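Local atomic coordinates of cupin type-2 domain-containing protein (Klebsiella pneumoniae subsp. pneumoniae MGH 78578, PDB entry 3H8U), a protein that is of unknown function but carries a cupin domain and probably binds a metal ion inside its double-stranded beta-helix. Residues 60-65 against 111-116; 23-28 against 45-50; 41-46 against 106-111. One frame throughout, in Å; residues are numbered along the deposited sequence. Where two conformers were deposited one is given.

Contact 1 of 3, residues 60-65 against 111-116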
loop_
_atom_site.group_PDB
_atom_site.type_symbol
_atom_site.label_atom_id
_atom_site.label_comp_id
_atom_site.label_asym_id
_atom_site.label_seq_id
_atom_site.Cartn_x
_atom_site.Cartn_y
_atom_site.Cartn_z
ATOM N N GLY A 60 15.144 5.555 3.328
ATOM C CA GLY A 60 13.865 5.191 2.726
ATOM C C GLY A 60 12.792 5.062 3.762
ATOM O O GLY A 60 13.096 4.875 4.953
ATOM N N GLN A 61 11.554 5.228 3.314
ATOM C CA GLN A 61 10.356 4.995 4.099
ATOM C C GLN A 61 9.738 3.669 3.684
ATOM O O GLN A 61 9.671 3.345 2.479
ATOM C CB GLN A 61 9.351 6.129 3.872
ATOM C CG GLN A 61 8.027 5.916 4.602
ATOM C CD GLN A 61 7.146 7.085 4.477
ATOM O OE1 GLN A 61 7.627 8.244 4.522
ATOM N NE2 GLN A 61 5.834 6.838 4.425
ATOM N N ASP A 62 9.305 2.895 4.679
ATOM C CA ASP A 62 8.625 1.644 4.455
ATOM C C ASP A 62 7.201 1.739 5.011
ATOM O O ASP A 62 6.982 1.864 6.222
ATOM C CB ASP A 62 9.383 0.501 5.126
ATOM C CG ASP A 62 8.876 -0.874 4.722
ATOM O OD1 ASP A 62 7.919 -0.979 3.897
ATOM O OD2 ASP A 62 9.469 -1.866 5.249
ATOM N N THR A 63 6.251 1.715 4.098
ATOM C CA THR A 63 4.840 1.810 4.420
ATOM C C THR A 63 4.204 0.432 4.230
ATOM O O THR A 63 4.226 -0.123 3.122
ATOM C CB THR A 63 4.102 2.853 3.527
ATOM O OG1 THR A 63 4.749 4.127 3.653
ATOM C CG2 THR A 63 2.646 2.990 4.009
ATOM N N TRP A 64 3.652 -0.117 5.316
ATOM C CA TRP A 64 2.967 -1.388 5.267
ATOM C C TRP A 64 1.469 -1.229 5.321
ATOM O O TRP A 64 0.941 -0.489 6.141
ATOM C CB TRP A 64 3.333 -2.282 6.453
ATOM C CG TRP A 64 4.744 -2.670 6.622
ATOM C CD1 TRP A 64 5.803 -2.358 5.828
ATOM C CD2 TRP A 64 5.254 -3.526 7.651
ATOM N NE1 TRP A 64 6.932 -2.965 6.299
ATOM C CE2 TRP A 64 6.631 -3.672 7.426
ATOM C CE3 TRP A 64 4.666 -4.197 8.737
ATOM C CZ2 TRP A 64 7.447 -4.453 8.236
ATOM C CZ3 TRP A 64 5.478 -4.979 9.550
ATOM C CH2 TRP A 64 6.852 -5.105 9.298
ATOM N N THR A 65 0.763 -1.962 4.451
ATOM C CA THR A 65 -0.694 -2.016 4.532
ATOM C C THR A 65 -1.103 -3.462 4.834
ATOM O O THR A 65 -0.828 -4.376 4.068
ATOM C CB THR A 65 -1.356 -1.479 3.226
ATOM O OG1 THR A 65 -1.094 -0.081 3.092
ATOM C CG2 THR A 65 -2.847 -1.696 3.281
ATOM N N SER A 111 4.147 -4.156 1.538
ATOM C CA SER A 111 5.177 -3.175 1.830
ATOM C C SER A 111 5.547 -2.336 0.596
ATOM O O SER A 111 5.871 -2.903 -0.462
ATOM C CB SER A 111 6.439 -3.894 2.313
ATOM O OG SER A 111 7.565 -3.043 2.258
ATOM N N VAL A 112 5.529 -1.010 0.768
ATOM C CA VAL A 112 6.013 -0.091 -0.246
ATOM C C VAL A 112 7.204 0.669 0.345
ATOM O O VAL A 112 7.017 1.505 1.223
ATOM C CB VAL A 112 4.921 0.886 -0.721
ATOM C CG1 VAL A 112 5.475 1.820 -1.866
ATOM C CG2 VAL A 112 3.670 0.118 -1.172
ATOM N N VAL A 113 8.402 0.351 -0.151
ATOM C CA VAL A 113 9.630 1.048 0.241
ATOM C C VAL A 113 9.956 2.106 -0.793
ATOM O O VAL A 113 9.961 1.804 -1.993
ATOM C CB VAL A 113 10.795 0.057 0.372
ATOM C CG1 VAL A 113 12.127 0.773 0.571
ATOM C CG2 VAL A 113 10.520 -0.887 1.559
ATOM N N ALA A 114 10.208 3.330 -0.334
ATOM C CA ALA A 114 10.515 4.440 -1.234
ATOM C C ALA A 114 11.682 5.242 -0.674
ATOM O O ALA A 114 11.688 5.562 0.525
ATOM C CB ALA A 114 9.293 5.346 -1.411
ATOM N N PRO A 115 12.681 5.558 -1.519
ATOM C CA PRO A 115 12.847 5.211 -2.939
ATOM C C PRO A 115 13.094 3.736 -3.197
ATOM O O PRO A 115 13.357 2.983 -2.285
ATOM C CB PRO A 115 14.082 6.026 -3.374
ATOM C CG PRO A 115 14.375 6.898 -2.325
ATOM C CD PRO A 115 13.788 6.411 -1.059
ATOM N N GLY A 116 13.014 3.346 -4.459
ATOM C CA GLY A 116 13.080 1.958 -4.831
ATOM C C GLY A 116 14.410 1.320 -4.509
ATOM O O GLY A 116 14.449 0.119 -4.206
HETATM O O HOH W 1 6.607 4.441 1.717
#
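D62 CG and S111 OG both stand anti to their own backbone N (chi1 -169° and 164°), and this brings carboxylate and hydroxyl together diagonally between neighbouring strands. S111 OG donates to D62 OD1 at 2.7 Å, arriving on the syn side and 23° out of the carboxylate plane. The other oxygen, D62 OD2, takes the indole N-H of W64 at 3.0 Å from NE1; this donor stands above the carboxylate, while the oxygen lies close to the plane of the indole. H97 NE2 is a further hydrogen-bond partner of OD2, and together these bonds fix the rotation of the acid. V113 packs beside it, with CG2 3.5 Å from D62 OD1.

Q61, T63, V112 and A114 occupy the reverse face. There Q61 NE2 donates to T63 OG1 at 3.0 Å, while Q61 OE1 is hydrogen-bonded to T36 OG1 of the second subunit. Water 1 joins T63 OG1 to V112 O, at 2.7 and 3.0 Å. Q61-A114 and T63-V112 are antiparallel hydrogen-bonded pairs, each with two backbone bonds.

Beyond the D62 face lie H55 and H57, whose H-x-H spacing followed by an acid, with H97 on a later strand, is consistent with the metal-site motif of the cupin fold.

Contact 2 of 3, residues 23-28 against 45-50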
loop_
_atom_site.group_PDB
_atom_site.type_symbol
_atom_site.label_atom_id
_atom_site.label_comp_id
_atom_site.label_asym_id
_atom_site.label_seq_id
_atom_site.Cartn_x
_atom_site.Cartn_y
_atom_site.Cartn_z
ATOM N N PRO A 23 3.953 -18.474 1.299
ATOM C CA PRO A 23 4.088 -18.967 2.673
ATOM C C PRO A 23 5.335 -19.793 2.755
ATOM O O PRO A 23 5.668 -20.513 1.791
ATOM C CB PRO A 23 2.853 -19.858 2.875
ATOM C CG PRO A 23 1.903 -19.441 1.803
ATOM C CD PRO A 23 2.748 -19.001 0.643
ATOM N N SER A 24 6.045 -19.694 3.873
ATOM C CA SER A 24 7.212 -20.536 4.091
ATOM C C SER A 24 7.363 -20.910 5.553
ATOM O O SER A 24 7.125 -20.097 6.412
ATOM C CB SER A 24 8.463 -19.831 3.622
ATOM O OG SER A 24 9.591 -20.676 3.831
ATOM N N ASN A 25 7.799 -22.141 5.804
ATOM C CA ASN A 25 8.041 -22.639 7.167
ATOM C C ASN A 25 9.409 -22.224 7.689
ATOM O O ASN A 25 9.727 -22.482 8.847
ATOM C CB ASN A 25 7.850 -24.172 7.249
ATOM C CG ASN A 25 6.359 -24.592 7.353
ATOM O OD1 ASN A 25 5.515 -23.855 7.883
ATOM N ND2 ASN A 25 6.050 -25.804 6.875
ATOM N N GLY A 26 10.210 -21.570 6.849
ATOM C CA GLY A 26 11.471 -20.975 7.293
ATOM C C GLY A 26 11.267 -19.481 7.241
ATOM O O GLY A 26 10.132 -19.048 7.243
ATOM N N GLU A 27 12.348 -18.702 7.152
ATOM C CA GLU A 27 12.279 -17.216 7.124
ATOM C C GLU A 27 11.261 -16.716 6.070
ATOM O O GLU A 27 11.197 -17.261 4.955
ATOM C CB GLU A 27 13.649 -16.579 6.805
ATOM C CG GLU A 27 14.857 -17.033 7.637
ATOM C CD GLU A 27 14.820 -16.585 9.085
ATOM O OE1 GLU A 27 13.753 -16.140 9.558
ATOM O OE2 GLU A 27 15.874 -16.682 9.766
ATOM N N PRO A 28 10.417 -15.729 6.435
ATOM C CA PRO A 28 9.476 -15.233 5.414
ATOM C C PRO A 28 10.142 -14.856 4.109
ATOM O O PRO A 28 11.265 -14.350 4.124
ATOM C CB PRO A 28 8.856 -13.998 6.072
ATOM C CG PRO A 28 8.895 -14.302 7.513
ATOM C CD PRO A 28 10.176 -15.106 7.747
ATOM N N HIS A 45 4.274 -12.497 3.983
ATOM C CA HIS A 45 3.401 -13.459 4.664
ATOM C C HIS A 45 4.172 -14.049 5.842
ATOM O O HIS A 45 5.295 -14.494 5.690
ATOM C CB HIS A 45 2.979 -14.564 3.681
ATOM C CG HIS A 45 2.207 -15.696 4.306
ATOM N ND1 HIS A 45 2.767 -16.614 5.175
ATOM C CD2 HIS A 45 0.911 -16.062 4.159
ATOM C CE1 HIS A 45 1.845 -17.495 5.529
ATOM N NE2 HIS A 45 0.702 -17.152 4.964
ATOM N N ALA A 46 3.552 -14.052 7.016
ATOM C CA ALA A 46 4.103 -14.730 8.178
ATOM C C ALA A 46 3.052 -15.618 8.829
ATOM O O ALA A 46 1.925 -15.201 9.071
ATOM C CB ALA A 46 4.666 -13.716 9.202
ATOM N N HIS A 47 3.448 -16.845 9.104
ATOM C CA HIS A 47 2.673 -17.754 9.935
ATOM C C HIS A 47 2.753 -17.288 11.389
ATOM O O HIS A 47 3.710 -16.593 11.780
ATOM C CB HIS A 47 3.243 -19.177 9.876
ATOM C CG HIS A 47 3.045 -19.867 8.568
ATOM N ND1 HIS A 47 1.795 -20.188 8.062
ATOM C CD2 HIS A 47 3.947 -20.365 7.682
ATOM C CE1 HIS A 47 1.942 -20.807 6.899
ATOM N NE2 HIS A 47 3.237 -20.934 6.655
ATOM N N PRO A 48 1.780 -17.713 12.216
ATOM C CA PRO A 48 1.877 -17.455 13.645
ATOM C C PRO A 48 3.251 -17.768 14.244
ATOM O O PRO A 48 3.789 -18.860 14.039
ATOM C CB PRO A 48 0.809 -18.383 14.227
ATOM C CG PRO A 48 -0.242 -18.337 13.193
ATOM C CD PRO A 48 0.536 -18.429 11.900
ATOM N N GLY A 49 3.801 -16.804 14.959
ATOM C CA GLY A 49 5.111 -16.975 15.585
ATOM C C GLY A 49 6.295 -16.583 14.702
ATOM O O GLY A 49 7.403 -16.422 15.211
ATOM N N GLN A 50 6.078 -16.469 13.390
ATOM C CA GLN A 50 7.148 -16.095 12.466
ATOM C C GLN A 50 7.374 -14.615 12.578
ATOM O O GLN A 50 6.477 -13.868 13.023
ATOM C CB GLN A 50 6.818 -16.454 11.021
ATOM C CG GLN A 50 6.822 -17.925 10.772
ATOM C CD GLN A 50 6.868 -18.276 9.307
ATOM O OE1 GLN A 50 6.064 -17.798 8.530
ATOM N NE2 GLN A 50 7.812 -19.138 8.924
HETATM O O HOH W 2 5.311 -17.687 5.727
HETATM O O HOH W 3 4.092 -22.762 4.956
HETATM O O HOH W 4 8.764 -20.871 10.898
#
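A single side-chain amide, that of Q50, joins two loops here, bonding to S24 across the contact and to H47 in its own segment. The setting is a type II beta turn, H47 to Q50, at the end of strand 40-46 of the cupin barrel, facing the irregular loop 23-28, where S24 OG accepts from G26 N in an ST turn. Q50 N closes the beta turn by donating to H47 O at 2.9 Å.

In the conformer described, one of two deposited for Q50, NE2 donates to S24 O at 2.8 Å with an N-H...O angle of 151°. The same amide accepts through OE1 from H47 N, 2.8 Å away, so in this conformer both ends of the amide are engaged, which fits the modelled flip; the second conformer leaves it less certain. The chain reaches this far because CG leaves anti to the carbonyl carbon (chi1 -70°) and continues extended. Water 4 extends the link, accepting from Q50 NE2 and donating to N25 O.

The rings of H45 and H47, on segment 45-50, meet the 23-28 loop in different ways. P23 lies over one face of H45 in a CH-pi contact, its CB 4.0 Å from the ring centroid and 21° off the normal. H45 and H47 meet edge-to-face, with H45 CE1 above the H47 ring near its rim. H47 in turn offers its edge to the loop, CD2 lying 3.4 Å from S24 O. Water 2 accepts from S24 N and is also hydrogen-bonded to H45 ND1, a solvent bridge beside the direct contacts. At the far end of segment 23-28, P28 points toward the strand, and its CB rests 3.6 Å from H45 O.

Contact 3 of 3, residues 41-46 against 106-111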
loop_
_atom_site.group_PDB
_atom_site.type_symbol
_atom_site.label_atom_id
_atom_site.label_comp_id
_atom_site.label_asym_id
_atom_site.label_seq_id
_atom_site.Cartn_x
_atom_site.Cartn_y
_atom_site.Cartn_z
ATOM N N VAL A 41 7.630 -2.766 -4.231
ATOM C CA VAL A 41 6.377 -3.219 -3.666
ATOM C C VAL A 41 6.537 -4.722 -3.466
ATOM O O VAL A 41 6.876 -5.459 -4.441
ATOM C CB VAL A 41 5.187 -2.926 -4.633
ATOM C CG1 VAL A 41 3.866 -3.491 -4.079
ATOM C CG2 VAL A 41 5.060 -1.429 -4.909
ATOM N N VAL A 42 6.329 -5.165 -2.214
ATOM C CA VAL A 42 6.565 -6.546 -1.776
ATOM C C VAL A 42 5.330 -7.048 -0.995
ATOM O O VAL A 42 4.696 -6.293 -0.263
ATOM C CB VAL A 42 7.836 -6.638 -0.857
ATOM C CG1 VAL A 42 8.014 -8.024 -0.251
ATOM C CG2 VAL A 42 9.073 -6.227 -1.651
ATOM N N VAL A 43 4.984 -8.301 -1.210
ATOM C CA VAL A 43 3.956 -8.986 -0.420
ATOM C C VAL A 43 4.684 -9.899 0.571
ATOM O O VAL A 43 5.457 -10.793 0.168
ATOM C CB VAL A 43 2.995 -9.781 -1.317
ATOM C CG1 VAL A 43 2.172 -10.761 -0.481
ATOM C CG2 VAL A 43 2.091 -8.823 -2.078
ATOM N N TRP A 44 4.441 -9.651 1.856
ATOM C CA TRP A 44 4.965 -10.436 2.924
ATOM C C TRP A 44 3.871 -11.300 3.579
ATOM O O TRP A 44 2.738 -10.867 3.723
ATOM C CB TRP A 44 5.559 -9.530 3.994
ATOM C CG TRP A 44 6.811 -8.859 3.594
ATOM C CD1 TRP A 44 6.938 -7.570 3.174
ATOM C CD2 TRP A 44 8.118 -9.426 3.569
ATOM N NE1 TRP A 44 8.243 -7.291 2.906
ATOM C CE2 TRP A 44 9.001 -8.408 3.139
ATOM C CE3 TRP A 44 8.634 -10.675 3.875
ATOM C CZ2 TRP A 44 10.374 -8.613 3.016
ATOM C CZ3 TRP A 44 10.014 -10.890 3.744
ATOM C CH2 TRP A 44 10.861 -9.861 3.326
ATOM N N HIS A 45 4.274 -12.497 3.983
ATOM C CA HIS A 45 3.401 -13.459 4.664
ATOM C C HIS A 45 4.172 -14.049 5.842
ATOM O O HIS A 45 5.295 -14.494 5.690
ATOM C CB HIS A 45 2.979 -14.564 3.681
ATOM C CG HIS A 45 2.207 -15.696 4.306
ATOM N ND1 HIS A 45 2.767 -16.614 5.175
ATOM C CD2 HIS A 45 0.911 -16.062 4.159
ATOM C CE1 HIS A 45 1.845 -17.495 5.529
ATOM N NE2 HIS A 45 0.702 -17.152 4.964
ATOM N N ALA A 46 3.552 -14.052 7.016
ATOM C CA ALA A 46 4.103 -14.730 8.178
ATOM C C ALA A 46 3.052 -15.618 8.829
ATOM O O ALA A 46 1.925 -15.201 9.071
ATOM C CB ALA A 46 4.666 -13.716 9.202
ATOM N N PRO A 106 -2.951 -16.062 9.333
ATOM C CA PRO A 106 -1.767 -15.589 8.629
ATOM C C PRO A 106 -1.689 -14.066 8.675
ATOM O O PRO A 106 -2.722 -13.362 8.569
ATOM C CB PRO A 106 -1.967 -16.070 7.183
ATOM C CG PRO A 106 -3.429 -16.490 7.117
ATOM C CD PRO A 106 -3.787 -16.932 8.487
ATOM N N PHE A 107 -0.473 -13.551 8.790
ATOM C CA PHE A 107 -0.268 -12.105 8.769
ATOM C C PHE A 107 0.264 -11.738 7.388
ATOM O O PHE A 107 1.336 -12.200 7.002
ATOM C CB PHE A 107 0.708 -11.731 9.884
ATOM C CG PHE A 107 1.157 -10.295 9.871
ATOM C CD1 PHE A 107 0.234 -9.261 9.952
ATOM C CD2 PHE A 107 2.508 -9.972 9.846
ATOM C CE1 PHE A 107 0.651 -7.914 9.977
ATOM C CE2 PHE A 107 2.926 -8.608 9.885
ATOM C CZ PHE A 107 1.981 -7.596 9.932
ATOM N N ILE A 108 -0.529 -10.976 6.621
ATOM C CA ILE A 108 -0.164 -10.647 5.255
ATOM C C ILE A 108 -0.252 -9.140 5.056
ATOM O O ILE A 108 -1.269 -8.510 5.375
ATOM C CB ILE A 108 -1.078 -11.414 4.235
ATOM C CG1 ILE A 108 -0.945 -12.922 4.407
ATOM C CG2 ILE A 108 -0.740 -11.026 2.794
ATOM C CD1 ILE A 108 -1.941 -13.739 3.630
ATOM N N PHE A 109 0.811 -8.570 4.504
ATOM C CA PHE A 109 0.847 -7.142 4.243
ATOM C C PHE A 109 1.609 -6.819 2.977
ATOM O O PHE A 109 2.385 -7.622 2.475
ATOM C CB PHE A 109 1.408 -6.343 5.435
ATOM C CG PHE A 109 2.829 -6.612 5.741
ATOM C CD1 PHE A 109 3.185 -7.719 6.512
ATOM C CD2 PHE A 109 3.823 -5.770 5.293
ATOM C CE1 PHE A 109 4.498 -7.970 6.828
ATOM C CE2 PHE A 109 5.162 -6.025 5.592
ATOM C CZ PHE A 109 5.491 -7.119 6.389
ATOM N N VAL A 110 1.311 -5.631 2.477
ATOM C CA VAL A 110 1.946 -5.080 1.314
ATOM C C VAL A 110 2.867 -3.995 1.842
ATOM O O VAL A 110 2.419 -3.035 2.468
ATOM C CB VAL A 110 0.924 -4.482 0.351
ATOM C CG1 VAL A 110 1.664 -3.719 -0.820
ATOM C CG2 VAL A 110 -0.006 -5.572 -0.172
ATOM N N SER A 111 4.147 -4.156 1.538
ATOM C CA SER A 111 5.177 -3.175 1.830
ATOM C C SER A 111 5.547 -2.336 0.596
ATOM O O SER A 111 5.871 -2.903 -0.462
ATOM C CB SER A 111 6.439 -3.894 2.313
ATOM O OG SER A 111 7.565 -3.043 2.258
HETATM O O HOH W 5 9.956 -4.838 2.152
#
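W44 and F109 leave the sheet alongside each other from a hydrogen-bonded pair of antiparallel strands. The W44 five-membered ring and the F109 ring are nearly parallel, 21° between planes, but offset, with centroids 4.8 Å apart and little ring-over-ring overlap. The closer contact is CH-pi: W44 CB sits over one face of F109, 3.6 Å from its centroid. F109 achieves this with CG between backbone N and carbonyl carbon, chi1 65°.

S111 CB meets the indole at its edge, 3.8 Å from W44 CD1. Near the same plane, water 5 accepts from W44 NE1 (3.1 Å) and donates to S111 OG, whose stronger partner is D62.

On the reverse face H45 places CD2 3.7 Å from I108 CG1 and NE2 3.6 Å from P106 CB, while V41 CG1 touches V110 CG1 at 3.9 Å. Six backbone bonds hold the register from V42-S111 to A46-F107.

The opposite face of F109 stacks on W64 of strand 61-68. On the H45 face, V17 of helix 17-20 packs against V43, I108 and V110, and the second subunit brings T63 to V41 and T65 to V110.

In the fold
Contacts 1 and 3 are buried and use successive lengths of strand 107-114, which lies between strands 61-68 and 40-46 in one antiparallel sheet; S111 belongs to both. They touch through T65 N and V110 O, a probable hydrogen bond, and both reach the second subunit. Contact 2 is a surface contact, joined to contact 3 through H45 and A46 as strand 40-46 runs out into a turn. It and contact 1 lie on opposite sides of the chain's centre, their own centres about 20 Å apart. Chemistry follows place: a buried carboxylate network in contact 1, aromatic and aliphatic packing in contact 3, and amide, water and proline-histidine contacts in contact 2.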